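Local coordinates for protein naphthalene dioxygenase small subunit (Rhodococcus sp., PDB 2B1X) that probably serves as the structural beta subunit of a Rieske non-heme iron oxygenase that dihydroxylates naphthalene, assembling with the large subunit, at residues 17-22 against 152-157; 44-49 against 166-171; 79-82 against 88-91; 102-107 against 113-118. One frame throughout, in Å; residues are numbered along the deposited sequence.

Contact 1: residues 17-22 against 152-157; sequences EWLYME and AKRVVL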
loop_
_atom_site.group_PDB
_atom_site.type_symbol
_atom_site.label_atom_id
_atom_site.label_comp_id
_atom_site.label_asym_id
_atom_site.label_seq_id
_atom_site.Cartn_x
_atom_site.Cartn_y
_atom_site.Cartn_z
ATOM N N GLU B 17 -23.886 23.313 -8.809
ATOM C CA GLU B 17 -24.371 23.346 -7.437
ATOM C C GLU B 17 -25.211 22.111 -7.134
ATOM O O GLU B 17 -25.141 21.569 -6.037
ATOM C CB GLU B 17 -25.108 24.659 -7.122
ATOM C CG GLU B 17 -24.108 25.823 -6.979
ATOM C CD GLU B 17 -24.704 27.156 -6.528
ATOM O OE1 GLU B 17 -25.935 27.393 -6.694
ATOM O OE2 GLU B 17 -23.909 27.998 -6.021
ATOM N N TRP B 18 -25.990 21.657 -8.114
ATOM C CA TRP B 18 -26.809 20.461 -7.937
ATOM C C TRP B 18 -25.894 19.240 -7.698
ATOM O O TRP B 18 -26.133 18.431 -6.800
ATOM C CB TRP B 18 -27.723 20.272 -9.149
ATOM C CG TRP B 18 -28.759 19.191 -8.989
ATOM C CD1 TRP B 18 -30.084 19.358 -8.638
ATOM C CD2 TRP B 18 -28.571 17.787 -9.194
ATOM N NE1 TRP B 18 -30.715 18.137 -8.613
ATOM C CE2 TRP B 18 -29.811 17.157 -8.948
ATOM C CE3 TRP B 18 -27.474 16.990 -9.567
ATOM C CZ2 TRP B 18 -29.986 15.767 -9.064
ATOM C CZ3 TRP B 18 -27.640 15.610 -9.667
ATOM C CH2 TRP B 18 -28.894 15.014 -9.418
ATOM N N LEU B 19 -24.822 19.132 -8.470
ATOM C CA LEU B 19 -23.906 18.003 -8.310
ATOM C C LEU B 19 -23.242 17.999 -6.942
ATOM O O LEU B 19 -23.035 16.936 -6.333
ATOM C CB LEU B 19 -22.824 18.024 -9.401
ATOM C CG LEU B 19 -23.211 17.635 -10.818
ATOM C CD1 LEU B 19 -22.037 17.802 -11.729
ATOM C CD2 LEU B 19 -23.683 16.181 -10.833
ATOM N N TYR B 20 -22.899 19.185 -6.448
ATOM C CA TYR B 20 -22.212 19.254 -5.161
ATOM C C TYR B 20 -23.196 18.956 -4.035
ATOM O O TYR B 20 -22.823 18.354 -3.043
ATOM C CB TYR B 20 -21.528 20.610 -4.953
ATOM C CG TYR B 20 -20.431 20.948 -5.929
ATOM C CD1 TYR B 20 -19.998 22.260 -6.056
ATOM C CD2 TYR B 20 -19.756 19.957 -6.677
ATOM C CE1 TYR B 20 -18.979 22.613 -6.909
ATOM C CE2 TYR B 20 -18.690 20.304 -7.556
ATOM C CZ TYR B 20 -18.320 21.638 -7.660
ATOM O OH TYR B 20 -17.295 22.064 -8.502
ATOM N N MET B 21 -24.446 19.375 -4.195
ATOM C CA MET B 21 -25.512 19.049 -3.235
ATOM C C MET B 21 -25.794 17.537 -3.208
ATOM O O MET B 21 -26.055 16.952 -2.157
ATOM C CB MET B 21 -26.775 19.833 -3.599
ATOM C CG MET B 21 -28.072 19.460 -2.819
ATOM S SD MET B 21 -28.914 17.976 -3.491
ATOM C CE MET B 21 -29.557 18.569 -5.103
ATOM N N GLU B 22 -25.736 16.913 -4.378
ATOM C CA GLU B 22 -25.996 15.496 -4.493
ATOM C C GLU B 22 -24.915 14.718 -3.759
ATOM O O GLU B 22 -25.223 13.834 -2.968
ATOM C CB GLU B 22 -26.017 15.067 -5.963
ATOM C CG GLU B 22 -26.536 13.645 -6.159
ATOM C CD GLU B 22 -25.822 12.867 -7.263
ATOM O OE1 GLU B 22 -25.122 13.483 -8.100
ATOM O OE2 GLU B 22 -25.992 11.626 -7.326
ATOM N N ALA B 152 -32.132 11.475 -14.522
ATOM C CA ALA B 152 -32.778 10.452 -15.319
ATOM C C ALA B 152 -31.843 9.304 -15.626
ATOM O O ALA B 152 -32.296 8.180 -15.808
ATOM C CB ALA B 152 -33.312 11.049 -16.625
ATOM N N LYS B 153 -30.539 9.590 -15.688
ATOM C CA LYS B 153 -29.556 8.583 -16.096
ATOM C C LYS B 153 -28.190 8.881 -15.514
ATOM O O LYS B 153 -27.807 10.035 -15.385
ATOM C CB LYS B 153 -29.468 8.503 -17.630
ATOM C CG LYS B 153 -28.663 7.312 -18.180
ATOM C CD LYS B 153 -28.560 7.378 -19.708
ATOM C CE LYS B 153 -27.501 6.433 -20.245
ATOM N NZ LYS B 153 -27.965 5.012 -20.271
ATOM N N ARG B 154 -27.460 7.828 -15.165
ATOM C CA ARG B 154 -26.054 7.951 -14.837
ATOM C C ARG B 154 -25.336 6.675 -15.239
ATOM O O ARG B 154 -25.804 5.556 -14.929
ATOM C CB ARG B 154 -25.849 8.227 -13.348
ATOM C CG ARG B 154 -24.371 8.132 -12.934
ATOM C CD ARG B 154 -24.062 8.677 -11.544
ATOM N NE ARG B 154 -24.156 10.139 -11.527
ATOM C CZ ARG B 154 -24.411 10.851 -10.442
ATOM N NH1 ARG B 154 -24.651 10.230 -9.298
ATOM N NH2 ARG B 154 -24.463 12.174 -10.513
ATOM N N VAL B 155 -24.204 6.849 -15.920
ATOM C CA VAL B 155 -23.268 5.758 -16.160
ATOM C C VAL B 155 -21.956 6.088 -15.438
ATOM O O VAL B 155 -21.329 7.135 -15.711
ATOM C CB VAL B 155 -22.991 5.615 -17.687
ATOM C CG1 VAL B 155 -21.907 4.555 -17.967
ATOM C CG2 VAL B 155 -24.264 5.335 -18.485
ATOM N N VAL B 156 -21.522 5.211 -14.531
ATOM C CA VAL B 156 -20.234 5.397 -13.845
ATOM C C VAL B 156 -19.247 4.445 -14.465
ATOM O O VAL B 156 -19.329 3.251 -14.245
ATOM C CB VAL B 156 -20.303 5.145 -12.317
ATOM C CG1 VAL B 156 -18.968 5.509 -11.628
ATOM C CG2 VAL B 156 -21.441 5.971 -11.665
ATOM N N LEU B 157 -18.337 4.988 -15.275
ATOM C CA LEU B 157 -17.236 4.214 -15.845
ATOM C C LEU B 157 -15.944 4.326 -15.016
ATOM O O LEU B 157 -15.247 5.354 -15.045
ATOM C CB LEU B 157 -16.945 4.700 -17.259
ATOM C CG LEU B 157 -16.438 3.667 -18.266
ATOM C CD1 LEU B 157 -17.217 2.347 -18.244
ATOM C CD2 LEU B 157 -16.392 4.275 -19.727
#
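A buried, end-on salt bridge between Glu22 and Arg154 ties helix 10-27 to strand 148-158 inside the cone-like alpha-beta fold of the NTF2 clan. The carboxylate and guanidinium meet nearly coplanar, their planes 26° apart, and each oxygen offers its syn lone pair to a different nitrogen. Arg154 NH2 reaches Glu22 OE1 at 2.8 Å in an almost straight bond lying in the guanidinium plane; NH1 of Arg154 reaches Glu22 OE2, also at 2.8 Å, with OE2 tilted 17° out of that plane. Two bonds, one to each oxygen, hold both groups against rotation, which suits long side chains whose CA atoms, Glu22 CA and Arg154 CA, stand 12.8 Å apart. Arg154 leaves its strand extended, CG anti to the backbone N (chi1 171°), and bends only at chi3. Leu19 CD2 lies at the guanidinium edge, 4.1 Å from Arg154 NH2, an apolar neighbour that offers no competing acceptor. Burial probably strengthens the attraction; Asp140 supplies a second carboxylate to NH2, while Trp34 donates to Glu22 OE2. Strand 148-158 lies between strands 42-49 and 132-145, and helix 10-27 packs over them, as in NTF2-like folds.

Contact 2: residues 44-49 against 166-171; sequences YVVPIR and HNLALI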
loop_
_atom_site.group_PDB
_atom_site.type_symbol
_atom_site.label_atom_id
_atom_site.label_comp_id
_atom_site.label_asym_id
_atom_site.label_seq_id
_atom_site.Cartn_x
_atom_site.Cartn_y
_atom_site.Cartn_z
ATOM N N TYR B 44 -29.368 3.655 -13.779
ATOM C CA TYR B 44 -28.125 3.854 -13.066
ATOM C C TYR B 44 -27.252 2.648 -13.342
ATOM O O TYR B 44 -27.569 1.555 -12.874
ATOM C CB TYR B 44 -28.369 4.018 -11.549
ATOM C CG TYR B 44 -27.135 4.401 -10.748
ATOM C CD1 TYR B 44 -26.952 5.709 -10.289
ATOM C CD2 TYR B 44 -26.158 3.464 -10.443
ATOM C CE1 TYR B 44 -25.836 6.064 -9.557
ATOM C CE2 TYR B 44 -25.020 3.810 -9.727
ATOM C CZ TYR B 44 -24.865 5.116 -9.288
ATOM O OH TYR B 44 -23.734 5.452 -8.574
ATOM N N VAL B 45 -26.179 2.827 -14.121
ATOM C CA VAL B 45 -25.303 1.668 -14.425
ATOM C C VAL B 45 -23.797 1.856 -14.245
ATOM O O VAL B 45 -23.250 2.924 -14.523
ATOM C CB VAL B 45 -25.652 0.912 -15.781
ATOM C CG1 VAL B 45 -27.031 1.328 -16.359
ATOM C CG2 VAL B 45 -24.540 0.971 -16.806
ATOM N N VAL B 46 -23.160 0.797 -13.757
ATOM C CA VAL B 46 -21.703 0.717 -13.593
ATOM C C VAL B 46 -21.213 -0.467 -14.426
ATOM O O VAL B 46 -21.375 -1.618 -14.028
ATOM C CB VAL B 46 -21.344 0.516 -12.104
ATOM C CG1 VAL B 46 -19.819 0.505 -11.882
ATOM C CG2 VAL B 46 -22.057 1.592 -11.240
ATOM N N PRO B 47 -20.660 -0.197 -15.601
ATOM C CA PRO B 47 -20.174 -1.253 -16.493
ATOM C C PRO B 47 -18.911 -1.947 -16.024
ATOM O O PRO B 47 -18.136 -1.406 -15.227
ATOM C CB PRO B 47 -19.865 -0.497 -17.796
ATOM C CG PRO B 47 -20.635 0.741 -17.680
ATOM C CD PRO B 47 -20.574 1.130 -16.236
ATOM N N ILE B 48 -18.705 -3.150 -16.553
ATOM C CA ILE B 48 -17.468 -3.891 -16.366
ATOM C C ILE B 48 -16.543 -3.543 -17.514
ATOM O O ILE B 48 -17.003 -3.401 -18.650
ATOM C CB ILE B 48 -17.735 -5.424 -16.342
ATOM C CG1 ILE B 48 -18.745 -5.760 -15.229
ATOM C CG2 ILE B 48 -16.409 -6.190 -16.105
ATOM C CD1 ILE B 48 -19.093 -7.223 -15.214
ATOM N N ARG B 49 -15.249 -3.399 -17.204
ATOM C CA ARG B 49 -14.216 -3.208 -18.209
ATOM C C ARG B 49 -13.189 -4.327 -18.068
ATOM O O ARG B 49 -12.959 -4.813 -16.962
ATOM C CB ARG B 49 -13.487 -1.875 -17.966
ATOM C CG ARG B 49 -14.358 -0.665 -18.204
ATOM C CD ARG B 49 -13.691 0.649 -17.930
ATOM N NE ARG B 49 -12.816 0.939 -19.039
ATOM C CZ ARG B 49 -12.023 1.994 -19.154
ATOM N NH1 ARG B 49 -12.004 2.926 -18.217
ATOM N NH2 ARG B 49 -11.246 2.094 -20.229
ATOM N N HIS B 166 -14.169 -3.680 -1.505
ATOM C CA HIS B 166 -14.724 -5.011 -1.187
ATOM C C HIS B 166 -16.224 -5.168 -1.511
ATOM O O HIS B 166 -16.745 -6.278 -1.475
ATOM C CB HIS B 166 -14.451 -5.378 0.282
ATOM C CG HIS B 166 -15.046 -4.404 1.247
ATOM N ND1 HIS B 166 -14.421 -3.220 1.565
ATOM C CD2 HIS B 166 -16.255 -4.370 1.861
ATOM C CE1 HIS B 166 -15.204 -2.511 2.365
ATOM N NE2 HIS B 166 -16.306 -3.205 2.595
ATOM N N ASN B 167 -16.907 -4.081 -1.853
ATOM C CA ASN B 167 -18.288 -4.145 -2.340
ATOM C C ASN B 167 -18.659 -2.783 -2.933
ATOM O O ASN B 167 -17.958 -1.806 -2.724
ATOM C CB ASN B 167 -19.315 -4.658 -1.279
ATOM C CG ASN B 167 -19.310 -3.864 0.057
ATOM O OD1 ASN B 167 -19.043 -2.680 0.086
ATOM N ND2 ASN B 167 -19.631 -4.557 1.181
ATOM N N LEU B 168 -19.742 -2.714 -3.690
ATOM C CA LEU B 168 -20.237 -1.430 -4.121
ATOM C C LEU B 168 -21.479 -1.117 -3.332
ATOM O O LEU B 168 -22.594 -1.079 -3.857
ATOM C CB LEU B 168 -20.470 -1.411 -5.641
ATOM C CG LEU B 168 -19.211 -1.458 -6.517
ATOM C CD1 LEU B 168 -19.650 -1.424 -7.998
ATOM C CD2 LEU B 168 -18.231 -0.336 -6.236
ATOM N N ALA B 169 -21.277 -0.941 -2.042
ATOM C CA ALA B 169 -22.346 -0.639 -1.101
ATOM C C ALA B 169 -22.713 0.857 -1.111
ATOM O O ALA B 169 -23.813 1.244 -0.659
ATOM C CB ALA B 169 -21.952 -1.114 0.327
ATOM N N LEU B 170 -21.816 1.681 -1.655
ATOM C CA LEU B 170 -21.996 3.140 -1.726
ATOM C C LEU B 170 -22.494 3.571 -3.099
ATOM O O LEU B 170 -22.011 3.098 -4.115
ATOM C CB LEU B 170 -20.649 3.854 -1.419
ATOM C CG LEU B 170 -19.956 3.664 -0.046
ATOM C CD1 LEU B 170 -18.591 4.366 0.000
ATOM C CD2 LEU B 170 -20.858 4.162 1.100
ATOM N N ILE B 171 -23.462 4.474 -3.141
ATOM C CA ILE B 171 -23.861 5.101 -4.378
ATOM C C ILE B 171 -22.805 6.128 -4.853
ATOM O O ILE B 171 -22.301 6.937 -4.050
ATOM C CB ILE B 171 -25.263 5.738 -4.215
ATOM C CG1 ILE B 171 -26.296 4.652 -3.855
ATOM C CG2 ILE B 171 -25.659 6.447 -5.493
ATOM C CD1 ILE B 171 -27.661 5.209 -3.410
#
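Tyr44 sends its ring inward from strand 42-49 with CG anti to the backbone N (chi1 -173°), while Ile171 turns CG2, likewise anti to its own N, to meet the phenol end of that ring. The methyl sits 3.8 Å from Tyr44 OH, and Ile171 CG2 lies 4.1 Å from Tyr44 CE1, so the contact falls on the far corner of the ring, which the methyl approaches at a slant. A tyrosine suits this place because its ring carbons give apolar surface while its hydroxyl, at the end of a rigid lever, reaches a polar partner: Tyr44 OH is hydrogen-bonded to O of the C-terminal carboxylate of Met172, next to Ile171. A phenylalanine in its place would probably lose the closest touch on Ile171 CG2 and leave the terminal carboxylate without its hydroxyl partner. Farther along, Val46 CG1 meets Leu168 CD1 at 4.3 Å, a looser meeting of branched aliphatic side chains that both point toward the other segment. The segment 166-171 has no regular secondary structure and is held through such side chains and through its outside partners. Leu168 and both strand residues pack on Met67 of strand 67-69, Tyr44 also touches Arg154 and Val156 of strand 148-158, and the large subunit lies against Leu168, leaving this C-terminal segment between the sheet and the neighbouring chain.

Contact 3: residues 79-82 against 88-91; sequences LRLE and AEDP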
loop_
_atom_site.group_PDB
_atom_site.type_symbol
_atom_site.label_atom_id
_atom_site.label_comp_id
_atom_site.label_asym_id
_atom_site.label_seq_id
_atom_site.Cartn_x
_atom_site.Cartn_y
_atom_site.Cartn_z
ATOM N N LEU B 79 -34.087 1.288 0.814
ATOM C CA LEU B 79 -34.884 0.630 1.846
ATOM C C LEU B 79 -33.982 -0.307 2.656
ATOM O O LEU B 79 -34.113 -0.386 3.850
ATOM C CB LEU B 79 -36.064 -0.133 1.244
ATOM C CG LEU B 79 -37.231 0.745 0.788
ATOM C CD1 LEU B 79 -38.136 -0.025 -0.216
ATOM C CD2 LEU B 79 -38.036 1.247 2.008
ATOM N N ARG B 80 -33.063 -0.998 1.996
ATOM C CA ARG B 80 -32.192 -1.937 2.692
ATOM C C ARG B 80 -31.342 -1.191 3.727
ATOM O O ARG B 80 -31.255 -1.593 4.877
ATOM C CB ARG B 80 -31.302 -2.673 1.699
ATOM C CG ARG B 80 -30.653 -3.926 2.262
ATOM C CD ARG B 80 -29.638 -4.543 1.333
ATOM N NE ARG B 80 -28.294 -4.074 1.584
ATOM C CZ ARG B 80 -27.547 -4.452 2.622
ATOM N NH1 ARG B 80 -28.011 -5.306 3.513
ATOM N NH2 ARG B 80 -26.301 -4.006 2.742
ATOM N N LEU B 81 -30.757 -0.078 3.301
ATOM C CA LEU B 81 -29.935 0.765 4.178
ATOM C C LEU B 81 -30.701 1.400 5.346
ATOM O O LEU B 81 -30.077 1.844 6.302
ATOM C CB LEU B 81 -29.196 1.825 3.359
ATOM C CG LEU B 81 -28.153 1.281 2.380
ATOM C CD1 LEU B 81 -27.851 2.275 1.270
ATOM C CD2 LEU B 81 -26.831 0.844 3.117
ATOM N N GLU B 82 -32.030 1.410 5.273
ATOM C CA GLU B 82 -32.892 1.938 6.327
ATOM C C GLU B 82 -33.340 0.855 7.317
ATOM O O GLU B 82 -34.027 1.168 8.290
ATOM C CB GLU B 82 -34.126 2.622 5.729
ATOM C CG GLU B 82 -33.844 3.927 4.991
ATOM C CD GLU B 82 -35.082 4.502 4.314
ATOM O OE1 GLU B 82 -35.994 3.724 3.945
ATOM O OE2 GLU B 82 -35.148 5.746 4.157
ATOM N N ALA B 88 -22.998 -4.261 5.829
ATOM C CA ALA B 88 -21.972 -3.663 4.975
ATOM C C ALA B 88 -21.807 -2.163 5.201
ATOM O O ALA B 88 -20.735 -1.608 4.954
ATOM C CB ALA B 88 -22.290 -3.907 3.485
ATOM N N GLU B 89 -22.869 -1.504 5.629
ATOM C CA GLU B 89 -22.838 -0.048 5.859
ATOM C C GLU B 89 -23.380 0.333 7.253
ATOM O O GLU B 89 -23.890 1.425 7.483
ATOM C CB GLU B 89 -23.603 0.666 4.722
ATOM C CG GLU B 89 -22.764 0.879 3.437
ATOM C CD GLU B 89 -21.438 1.615 3.688
ATOM O OE1 GLU B 89 -21.457 2.653 4.387
ATOM O OE2 GLU B 89 -20.373 1.188 3.171
ATOM N N ASP B 90 -23.277 -0.592 8.191
ATOM C CA ASP B 90 -23.619 -0.314 9.579
ATOM C C ASP B 90 -22.689 -1.122 10.450
ATOM O O ASP B 90 -22.942 -2.315 10.675
ATOM C CB ASP B 90 -25.048 -0.738 9.857
ATOM C CG ASP B 90 -25.612 -0.122 11.123
ATOM O OD1 ASP B 90 -24.821 0.398 11.958
ATOM O OD2 ASP B 90 -26.846 -0.126 11.376
ATOM N N PRO B 91 -21.636 -0.500 10.988
ATOM C CA PRO B 91 -21.349 0.946 10.874
ATOM C C PRO B 91 -21.074 1.478 9.445
ATOM O O PRO B 91 -20.500 0.771 8.624
ATOM C CB PRO B 91 -20.062 1.116 11.688
ATOM C CG PRO B 91 -20.021 -0.115 12.595
ATOM C CD PRO B 91 -20.636 -1.220 11.798
#
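Helix 71-81 ends where Leu81 packs against Glu89 of the loop that leads into strand 94-106, a short helix-loop connection within the ring-hydroxylating beta subunit fold. The apolar part of the contact comes first: Leu81 CD2 lies 3.6 Å from Glu89 CB and 4.1 Å from Glu89 CG, the two side chains running side by side in the same direction. Leucine suits the last turn of the helix because its branched end can reach over to the loop, and Glu89 uses only its aliphatic stem here. With CG beside the backbone N (chi1 -82°) and a bend at chi2 (-55°), its carboxylate is carried away from the leucine to Arg123 and Ser93, so the charge is met elsewhere while the methylenes do the packing.

The second kind joins a charged group to a methyl. Arg80 crosses toward Ala88, whose small CB comes to the edge of the guanidinium, near its plane. A small residue here is consistent with leaving the planar group room for its polar partners, which lie on the large subunit: Asp371 of that chain forms a salt bridge with NH1, and Gln370 of that chain is hydrogen-bonded to NH2. The other oxygen of Asp371 of the large subunit accepts from Ala88 N, so one carboxylate at the subunit interface holds both segments. The arginine comes nearest where Arg80 NH2 stands 4.1 Å from Ala88 CB.

Contact 4: residues 102-107 against 113-118; sequences VRVATG and FKVTSN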
loop_
_atom_site.group_PDB
_atom_site.type_symbol
_atom_site.label_atom_id
_atom_site.label_comp_id
_atom_site.label_asym_id
_atom_site.label_seq_id
_atom_site.Cartn_x
_atom_site.Cartn_y
_atom_site.Cartn_z
ATOM N N VAL B 102 -16.185 19.320 -14.268
ATOM C CA VAL B 102 -17.613 19.274 -14.649
ATOM C C VAL B 102 -17.831 19.830 -16.054
ATOM O O VAL B 102 -17.473 20.979 -16.346
ATOM C CB VAL B 102 -18.499 19.984 -13.624
ATOM C CG1 VAL B 102 -20.014 20.074 -14.111
ATOM C CG2 VAL B 102 -18.408 19.303 -12.253
ATOM N N ARG B 103 -18.369 19.009 -16.949
ATOM C CA ARG B 103 -18.704 19.464 -18.304
ATOM C C ARG B 103 -20.211 19.364 -18.507
ATOM O O ARG B 103 -20.839 18.332 -18.208
ATOM C CB ARG B 103 -17.954 18.651 -19.379
ATOM C CG ARG B 103 -16.421 18.808 -19.342
ATOM C CD ARG B 103 -15.676 17.529 -19.643
ATOM N NE ARG B 103 -15.617 16.741 -18.417
ATOM C CZ ARG B 103 -15.364 15.442 -18.358
ATOM N NH1 ARG B 103 -15.145 14.761 -19.480
ATOM N NH2 ARG B 103 -15.330 14.826 -17.176
ATOM N N VAL B 104 -20.802 20.443 -19.000
ATOM C CA VAL B 104 -22.260 20.490 -19.229
ATOM C C VAL B 104 -22.548 20.725 -20.710
ATOM O O VAL B 104 -22.001 21.639 -21.315
ATOM C CB VAL B 104 -22.931 21.597 -18.389
ATOM C CG1 VAL B 104 -24.456 21.615 -18.603
ATOM C CG2 VAL B 104 -22.585 21.411 -16.919
ATOM N N ALA B 105 -23.396 19.880 -21.289
ATOM C CA ALA B 105 -23.826 20.055 -22.673
ATOM C C ALA B 105 -25.349 19.951 -22.747
ATOM O O ALA B 105 -25.955 19.400 -21.824
ATOM C CB ALA B 105 -23.166 19.013 -23.564
ATOM N N THR B 106 -25.955 20.493 -23.815
ATOM C CA THR B 106 -27.406 20.343 -24.032
ATOM C C THR B 106 -27.776 18.890 -24.313
ATOM O O THR B 106 -27.002 18.149 -24.910
ATOM C CB THR B 106 -27.971 21.278 -25.178
ATOM O OG1 THR B 106 -27.152 21.205 -26.353
ATOM C CG2 THR B 106 -27.933 22.755 -24.784
ATOM N N GLY B 107 -28.979 18.498 -23.890
ATOM C CA GLY B 107 -29.446 17.131 -24.042
ATOM C C GLY B 107 -30.165 16.905 -25.359
ATOM O O GLY B 107 -30.122 17.751 -26.243
ATOM N N PHE B 113 -30.096 17.934 -19.901
ATOM C CA PHE B 113 -28.682 18.269 -20.005
ATOM C C PHE B 113 -27.783 17.034 -19.838
ATOM O O PHE B 113 -28.060 16.152 -19.022
ATOM C CB PHE B 113 -28.312 19.354 -18.994
ATOM C CG PHE B 113 -29.038 20.645 -19.209
ATOM C CD1 PHE B 113 -30.284 20.869 -18.614
ATOM C CD2 PHE B 113 -28.504 21.630 -20.038
ATOM C CE1 PHE B 113 -30.980 22.067 -18.824
ATOM C CE2 PHE B 113 -29.194 22.834 -20.257
ATOM C CZ PHE B 113 -30.436 23.049 -19.648
ATOM N N LYS B 114 -26.720 16.979 -20.641
ATOM C CA LYS B 114 -25.698 15.942 -20.532
ATOM C C LYS B 114 -24.557 16.473 -19.660
ATOM O O LYS B 114 -23.890 17.468 -19.984
ATOM C CB LYS B 114 -25.192 15.492 -21.911
ATOM C CG LYS B 114 -26.297 15.006 -22.872
ATOM C CD LYS B 114 -25.726 14.498 -24.225
ATOM C CE LYS B 114 -26.839 13.899 -25.108
ATOM N NZ LYS B 114 -26.441 13.865 -26.562
ATOM N N VAL B 115 -24.358 15.813 -18.531
ATOM C CA VAL B 115 -23.461 16.311 -17.526
ATOM C C VAL B 115 -22.430 15.230 -17.240
ATOM O O VAL B 115 -22.791 14.122 -16.869
ATOM C CB VAL B 115 -24.222 16.723 -16.256
ATOM C CG1 VAL B 115 -23.269 17.263 -15.203
ATOM C CG2 VAL B 115 -25.298 17.762 -16.614
ATOM N N THR B 116 -21.171 15.582 -17.457
ATOM C CA THR B 116 -20.025 14.678 -17.311
ATOM C C THR B 116 -19.064 15.210 -16.241
ATOM O O THR B 116 -18.626 16.363 -16.304
ATOM C CB THR B 116 -19.275 14.529 -18.654
ATOM O OG1 THR B 116 -20.209 14.233 -19.697
ATOM C CG2 THR B 116 -18.391 13.297 -18.625
ATOM N N SER B 117 -18.772 14.378 -15.249
ATOM C CA SER B 117 -17.826 14.776 -14.200
ATOM C C SER B 117 -16.831 13.681 -13.868
ATOM O O SER B 117 -17.144 12.500 -14.022
ATOM C CB SER B 117 -18.582 15.221 -12.948
ATOM O OG SER B 117 -19.612 14.304 -12.593
ATOM N N ASN B 118 -15.629 14.077 -13.421
ATOM C CA ASN B 118 -14.676 13.136 -12.841
ATOM C C ASN B 118 -14.992 12.891 -11.373
ATOM O O ASN B 118 -15.316 13.828 -10.633
ATOM C CB ASN B 118 -13.252 13.657 -13.025
ATOM C CG ASN B 118 -12.814 13.551 -14.448
ATOM O OD1 ASN B 118 -13.559 13.000 -15.288
ATOM N ND2 ASN B 118 -11.659 14.105 -14.761
#
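Four backbone hydrogen bonds join Arg103 to Thr116 and Ala105 to Lys114, the hydrogen-bonded pairs of an antiparallel beta hairpin. The shortest, Arg103 N to Thr116 O at 2.7 Å, is nearly straight (172°), and its return partner Thr116 N to Arg103 O measures 2.9 Å. Lys114 N to Ala105 O is the most bent, 147° at the hydrogen, its donor tilted from the carbonyl plane. Beyond the backbone, Arg103 reaches over its cross-strand partner: bends at chi2 and chi3 lay the guanidinium across Thr116 CG2, which sits over one face, 3.7 Å from NH1 of Arg103. The beta-branched threonine offers that methyl to the guanidinium face, while the charge goes to Glu137 and to Glu24 of a neighbouring beta subunit. A leucine in place of Arg103 would probably leave both glutamates without this cationic mate and the Thr116 methyl less covered. On the other face of the sheet, beta-favouring valines pack, Val104 CG1 lying 4.4 Å from Val115 CG2, and the Phe113 ring reaches Val104 from the side, Phe113 CD2 coming 4.3 Å from Val104 CG1. Ile15 of helix 10-27 touches Val104, Phe113 and Val115, while strand 112-124 pairs along its other edge with strand 132-145.

Overall arrangement
Three of the four contacts share one mixed sheet. Contacts 1 and 2 lie with centres about 14 Å apart on the adjoining strands 148-158 and 42-49, joined by probable backbone hydrogen bonds, and their segments alternate along the chain. Contact 4, about 9 Å from contact 1 between centres, is the hairpin at the edge of the sheet formed by strand 94-106, and Leu19 packs on its valines. Contact 3, at the end of helix 71-81, touches contact 2 through Ala169 and Glu89 but lies about 31 Å from contact 4 between centres. In sequence, contact 3 precedes contact 4, both within the spans bridged by contacts 1 and 2. All four reach neighbouring subunits.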